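Local coordinates for uncharacterized protein (Candida albicans, PDB 5K04), which probably serves as the non-catalytic auxiliary subunit of the NatB N-terminal acetyltransferase complex, a largely helical partner of the catalytic chain, at residues A[77-82]-A[96-101]; A[379-384]-A[560-565]. One frame throughout, in Å; residues are numbered along the deposited sequence.

Contact 1 of 2, residues A[77-82]-A[96-101]; sequences TIEKLS and LVYENA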
loop_
_atom_site.group_PDB
_atom_site.type_symbol
_atom_site.label_atom_id
_atom_site.label_comp_id
_atom_site.label_asym_id
_atom_site.label_seq_id
_atom_site.Cartn_x
_atom_site.Cartn_y
_atom_site.Cartn_z
ATOM N N THR A 77 2.398 27.463 22.947
ATOM C CA THR A 77 1.326 27.295 23.921
ATOM C C THR A 77 -0.010 27.046 23.229
ATOM O O THR A 77 -0.801 26.206 23.674
ATOM C CB THR A 77 1.249 28.524 24.830
ATOM O OG1 THR A 77 0.679 29.621 24.108
ATOM C CG2 THR A 77 2.626 28.927 25.281
ATOM N N ILE A 78 -0.271 27.756 22.128
ATOM C CA ILE A 78 -1.504 27.543 21.374
ATOM C C ILE A 78 -1.557 26.117 20.850
ATOM O O ILE A 78 -2.569 25.422 20.998
ATOM C CB ILE A 78 -1.617 28.567 20.233
ATOM C CG1 ILE A 78 -1.841 29.971 20.797
ATOM C CG2 ILE A 78 -2.736 28.178 19.272
ATOM C CD1 ILE A 78 -1.457 31.090 19.845
ATOM N N GLU A 79 -0.453 25.661 20.244
ATOM C CA GLU A 79 -0.396 24.309 19.690
ATOM C C GLU A 79 -0.725 23.272 20.751
ATOM O O GLU A 79 -1.498 22.340 20.501
ATOM C CB GLU A 79 0.989 24.032 19.090
ATOM C CG GLU A 79 1.319 24.806 17.807
ATOM C CD GLU A 79 2.752 24.596 17.311
ATOM O OE1 GLU A 79 3.551 23.940 18.016
ATOM O OE2 GLU A 79 3.077 25.092 16.208
ATOM N N LYS A 80 -0.169 23.430 21.952
ATOM C CA LYS A 80 -0.387 22.424 22.983
ATOM C C LYS A 80 -1.828 22.450 23.473
ATOM O O LYS A 80 -2.481 21.403 23.550
ATOM C CB LYS A 80 0.600 22.622 24.129
ATOM C CG LYS A 80 2.024 22.459 23.670
ATOM C CD LYS A 80 2.994 22.394 24.825
ATOM C CE LYS A 80 4.386 22.033 24.315
ATOM N NZ LYS A 80 5.231 21.479 25.409
ATOM N N LEU A 81 -2.353 23.638 23.775
ATOM C CA LEU A 81 -3.772 23.762 24.110
ATOM C C LEU A 81 -4.653 23.060 23.079
ATOM O O LEU A 81 -5.411 22.144 23.416
ATOM C CB LEU A 81 -4.171 25.234 24.225
ATOM C CG LEU A 81 -3.841 25.988 25.504
ATOM C CD1 LEU A 81 -4.342 27.405 25.369
ATOM C CD2 LEU A 81 -4.472 25.314 26.706
ATOM N N SER A 82 -4.553 23.475 21.808
ATOM C CA SER A 82 -5.371 22.865 20.759
ATOM C C SER A 82 -5.140 21.367 20.696
ATOM O O SER A 82 -6.064 20.599 20.407
ATOM C CB SER A 82 -5.075 23.499 19.399
ATOM O OG SER A 82 -3.755 23.211 18.985
ATOM N N LEU A 96 -10.724 27.037 18.723
ATOM C CA LEU A 96 -10.888 28.388 19.245
ATOM C C LEU A 96 -9.572 29.008 19.720
ATOM O O LEU A 96 -9.446 30.238 19.733
ATOM C CB LEU A 96 -11.919 28.371 20.376
ATOM C CG LEU A 96 -12.878 29.568 20.432
ATOM C CD1 LEU A 96 -13.498 29.823 19.055
ATOM C CD2 LEU A 96 -13.957 29.328 21.481
ATOM N N VAL A 97 -8.593 28.196 20.128
ATOM C CA VAL A 97 -7.313 28.755 20.562
ATOM C C VAL A 97 -6.655 29.515 19.420
ATOM O O VAL A 97 -6.179 30.641 19.589
ATOM C CB VAL A 97 -6.387 27.649 21.095
ATOM C CG1 VAL A 97 -5.255 28.271 21.904
ATOM C CG2 VAL A 97 -7.155 26.671 21.940
ATOM N N TYR A 98 -6.618 28.898 18.235
ATOM C CA TYR A 98 -6.011 29.548 17.079
ATOM C C TYR A 98 -6.860 30.720 16.596
ATOM O O TYR A 98 -6.326 31.801 16.312
ATOM C CB TYR A 98 -5.814 28.530 15.962
ATOM C CG TYR A 98 -4.607 27.618 16.094
ATOM C CD1 TYR A 98 -3.350 28.043 15.695
ATOM C CD2 TYR A 98 -4.735 26.312 16.556
ATOM C CE1 TYR A 98 -2.242 27.205 15.785
ATOM C CE2 TYR A 98 -3.636 25.467 16.637
ATOM C CZ TYR A 98 -2.390 25.925 16.254
ATOM O OH TYR A 98 -1.291 25.102 16.335
ATOM N N GLU A 99 -8.183 30.522 16.502
ATOM C CA GLU A 99 -9.075 31.574 16.013
ATOM C C GLU A 99 -9.009 32.809 16.898
ATOM O O GLU A 99 -9.008 33.942 16.403
ATOM C CB GLU A 99 -10.515 31.067 15.941
ATOM C CG GLU A 99 -10.740 29.891 15.009
ATOM C CD GLU A 99 -12.191 29.440 14.975
ATOM O OE1 GLU A 99 -13.075 30.283 14.721
ATOM O OE2 GLU A 99 -12.446 28.244 15.221
ATOM N N ASN A 100 -8.972 32.608 18.215
ATOM C CA ASN A 100 -8.862 33.742 19.122
ATOM C C ASN A 100 -7.552 34.483 18.904
ATOM O O ASN A 100 -7.517 35.718 18.938
ATOM C CB ASN A 100 -8.989 33.269 20.573
ATOM C CG ASN A 100 -10.422 32.880 20.947
ATOM O OD1 ASN A 100 -11.386 33.331 20.326
ATOM N ND2 ASN A 100 -10.558 32.035 21.962
ATOM N N ALA A 101 -6.468 33.745 18.651
ATOM C CA ALA A 101 -5.171 34.380 18.431
ATOM C C ALA A 101 -5.153 35.168 17.125
ATOM O O ALA A 101 -4.619 36.281 17.068
ATOM C CB ALA A 101 -4.062 33.324 18.433
#

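Contact 2 of 2, residues A[379-384]-A[560-565]; sequences TIVSDL and EKIDCI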
loop_
_atom_site.group_PDB
_atom_site.type_symbol
_atom_site.label_atom_id
_atom_site.label_comp_id
_atom_site.label_asym_id
_atom_site.label_seq_id
_atom_site.Cartn_x
_atom_site.Cartn_y
_atom_site.Cartn_z
ATOM N N THR A 379 -0.987 -24.947 -13.489
ATOM C CA THR A 379 -1.069 -26.358 -13.139
ATOM C C THR A 379 -0.885 -26.551 -11.641
ATOM O O THR A 379 -1.632 -27.301 -11.007
ATOM C CB THR A 379 -0.036 -27.166 -13.929
ATOM O OG1 THR A 379 -0.289 -27.025 -15.330
ATOM C CG2 THR A 379 -0.138 -28.646 -13.571
ATOM N N ILE A 380 0.081 -25.848 -11.045
ATOM C CA ILE A 380 0.329 -26.037 -9.622
ATOM C C ILE A 380 -0.857 -25.538 -8.809
ATOM O O ILE A 380 -1.327 -26.220 -7.890
ATOM C CB ILE A 380 1.646 -25.352 -9.215
ATOM C CG1 ILE A 380 2.833 -26.186 -9.702
ATOM C CG2 ILE A 380 1.721 -25.178 -7.720
ATOM C CD1 ILE A 380 4.192 -25.506 -9.529
ATOM N N VAL A 381 -1.394 -24.367 -9.167
ATOM C CA VAL A 381 -2.485 -23.792 -8.385
ATOM C C VAL A 381 -3.721 -24.684 -8.454
ATOM O O VAL A 381 -4.391 -24.922 -7.440
ATOM C CB VAL A 381 -2.783 -22.358 -8.856
ATOM C CG1 VAL A 381 -3.990 -21.826 -8.137
ATOM C CG2 VAL A 381 -1.583 -21.466 -8.599
ATOM N N SER A 382 -4.022 -25.213 -9.644
ATOM C CA SER A 382 -5.167 -26.106 -9.811
ATOM C C SER A 382 -5.013 -27.386 -9.009
ATOM O O SER A 382 -6.013 -28.011 -8.641
ATOM C CB SER A 382 -5.359 -26.452 -11.288
ATOM O OG SER A 382 -5.649 -25.290 -12.030
ATOM N N ASP A 383 -3.774 -27.797 -8.734
ATOM C CA ASP A 383 -3.522 -29.042 -8.016
ATOM C C ASP A 383 -3.593 -28.881 -6.496
ATOM O O ASP A 383 -3.653 -29.892 -5.790
ATOM C CB ASP A 383 -2.148 -29.588 -8.416
ATOM C CG ASP A 383 -1.819 -30.914 -7.765
ATOM O OD1 ASP A 383 -2.610 -31.872 -7.933
ATOM O OD2 ASP A 383 -0.750 -31.010 -7.124
ATOM N N LEU A 384 -3.593 -27.644 -5.979
ATOM C CA LEU A 384 -3.507 -27.417 -4.537
ATOM C C LEU A 384 -4.793 -27.860 -3.855
ATOM O O LEU A 384 -5.888 -27.444 -4.247
ATOM C CB LEU A 384 -3.241 -25.947 -4.255
ATOM C CG LEU A 384 -1.854 -25.434 -4.654
ATOM C CD1 LEU A 384 -1.801 -23.937 -4.505
ATOM C CD2 LEU A 384 -0.743 -26.107 -3.836
ATOM N N GLU A 560 -6.758 -16.757 -13.257
ATOM C CA GLU A 560 -8.087 -16.569 -12.697
ATOM C C GLU A 560 -8.022 -16.911 -11.214
ATOM O O GLU A 560 -7.640 -18.030 -10.847
ATOM C CB GLU A 560 -9.118 -17.439 -13.412
ATOM C CG GLU A 560 -10.534 -17.162 -12.956
ATOM C CD GLU A 560 -11.494 -18.299 -13.266
ATOM O OE1 GLU A 560 -11.201 -19.117 -14.171
ATOM O OE2 GLU A 560 -12.543 -18.383 -12.588
ATOM N N LYS A 561 -8.377 -15.943 -10.364
ATOM C CA LYS A 561 -8.386 -16.178 -8.924
ATOM C C LYS A 561 -9.502 -17.141 -8.541
ATOM O O LYS A 561 -10.672 -16.931 -8.871
ATOM C CB LYS A 561 -8.546 -14.873 -8.153
ATOM C CG LYS A 561 -8.543 -15.078 -6.639
ATOM C CD LYS A 561 -8.078 -13.830 -5.914
ATOM C CE LYS A 561 -7.962 -14.073 -4.410
ATOM N NZ LYS A 561 -7.150 -12.999 -3.735
ATOM N N ILE A 562 -9.121 -18.216 -7.856
ATOM C CA ILE A 562 -10.036 -19.223 -7.349
ATOM C C ILE A 562 -9.800 -19.353 -5.855
ATOM O O ILE A 562 -8.823 -18.834 -5.307
ATOM C CB ILE A 562 -9.849 -20.595 -8.026
ATOM C CG1 ILE A 562 -8.437 -21.129 -7.785
ATOM C CG2 ILE A 562 -10.137 -20.518 -9.511
ATOM C CD1 ILE A 562 -8.292 -22.569 -8.163
ATOM N N ASP A 563 -10.707 -20.075 -5.204
ATOM C CA ASP A 563 -10.549 -20.419 -3.797
ATOM C C ASP A 563 -9.395 -21.401 -3.653
ATOM O O ASP A 563 -9.453 -22.525 -4.160
ATOM C CB ASP A 563 -11.848 -20.994 -3.239
ATOM C CG ASP A 563 -12.944 -19.931 -3.087
ATOM O OD1 ASP A 563 -12.642 -18.719 -3.187
ATOM O OD2 ASP A 563 -14.108 -20.310 -2.864
ATOM N N CYS A 564 -8.333 -20.950 -2.997
ATOM C CA CYS A 564 -7.129 -21.732 -2.771
ATOM C C CYS A 564 -6.718 -21.488 -1.324
ATOM O O CYS A 564 -7.430 -20.820 -0.564
ATOM C CB CYS A 564 -6.013 -21.355 -3.773
ATOM S SG CYS A 564 -4.957 -22.647 -4.232
ATOM N N ILE A 565 -5.561 -22.037 -0.950
ATOM C CA ILE A 565 -4.984 -21.736 0.345
ATOM C C ILE A 565 -4.694 -20.234 0.466
ATOM O O ILE A 565 -4.458 -19.525 -0.522
ATOM C CB ILE A 565 -3.701 -22.554 0.574
ATOM C CG1 ILE A 565 -2.657 -22.179 -0.468
ATOM C CG2 ILE A 565 -3.976 -24.050 0.513
ATOM C CD1 ILE A 565 -1.280 -22.324 0.034
#

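Contact 1 of 2, residues A[77-82]-A[96-101]
Ile78 meets Val97 and Tyr98 where helix 75-87 packs against helix 91-104, an antiparallel helical hairpin of the TPR-like kind. The two short axes run at 147° and come within 9.2 Å. The hairpin belongs to an array of paired helices, consistent with the TPR clan of the family.

Apolar packing carries the middle. Ile78 and Val97 lie side by side, pointing opposite ways, with Ile78 CG2 3.6 Å from Val97 CG1. The same Val97 methyl also takes Leu81 CD1 at 3.7 Å, the leucine lying roughly perpendicular to the valine. The outer methyl of Ile78, CD1, reaches along helix 91-104 to Ala101 CB.

The aromatic contact is a CH-pi interaction. Ile78 CG2 stands 3.5 Å from the centroid of the Tyr98 ring and only 6° off its normal. With CG1 of Ile78 beside the backbone N (chi1 -68°), CG2 falls anti to that N, and this sets it over the ring centre. Beyond the hairpin, Tyr98 stacks with Trp116 of helix 109-120.

The polar groups lie round the phenol. Glu79 CG comes obliquely to within 3.0 Å of Tyr98 OH. The carboxylate of Glu79 turns to Ser115 through OE2, and Tyr98 OH makes a weak hydrogen bond to the same serine hydroxyl. Ser82 OG stays close to its own helix, within hydrogen-bonding distance of the carbonyl oxygens of Ile78 and Glu79. It also approaches the tyrosine ring obliquely, and Ser82 OG lies 3.3 Å from Tyr98 CE2.

Contact 2 of 2, residues A[379-384]-A[560-565]
Leu384 and Cys564 point at each other across the junction between the C-terminal end of helix 372-383 and the extended loop that precedes helix 571-584. The nearest CA atoms, those of Leu384 and Cys564, are 7.0 Å apart. This is plain helix-end-to-loop packing, and it joins parts of the chain that are far apart in sequence.

The cysteine sulfur is the focus. Cys564 SG lies beside the leucine branch, 3.4 Å from Leu384 CD1 and 3.7 Å from Leu384 CB. CG of Leu384 stands anti to its carbonyl carbon (chi1 -69°), and chi2 near 172° extends CD1 past the sulfur. Cys564 SG thus faces the bend of CB, CG and CD1, nearer to CB and CD1 than to Leu384 CG, which is 4.2 Å away. Further along the loop, Ile565 CG1 approaches the same methyl loosely, at 4.5 Å from Leu384 CD1.

The side chain of Val381, one turn back on the helix, meets the loop through CG1. Val381 CG1 is 4.1 Å from Cys564 SG and 4.4 Å from Ile562 CD1. One methyl thus touches the ends of two loop side chains, from directions about 75° apart.

Trp414 of helix 409-419 touches both Val381 and Leu384, while Leu418 touches Leu384 and Ile565. Trp556 also packs on Val381. Aliphatic carbons and the one sulfur make nearly all of the contact; the backbone O of Val381 also lies 4.0 Å from Cys564 SG. The loop is therefore held to this helix end by van der Waals packing, with no directional bond between the two segments.

In the fold
Contact 1 and contact 2 are separate sites in a long, helix-rich chain. Their centres are 58 Å apart, and their nearest atoms about 41 Å. They lie on opposite sides of the chain's centre, contact 1 about 34 Å from it and contact 2 about 24 Å. Contact 1 is local, with 13 residues between its segments. Contact 2 is long-range: 175 residues, mostly helical, separate 379-384 from 560-565. The first pairs neighbouring helices, and the second ties a later loop back to an earlier helix. The other protein chain of the assembly touches neither contact.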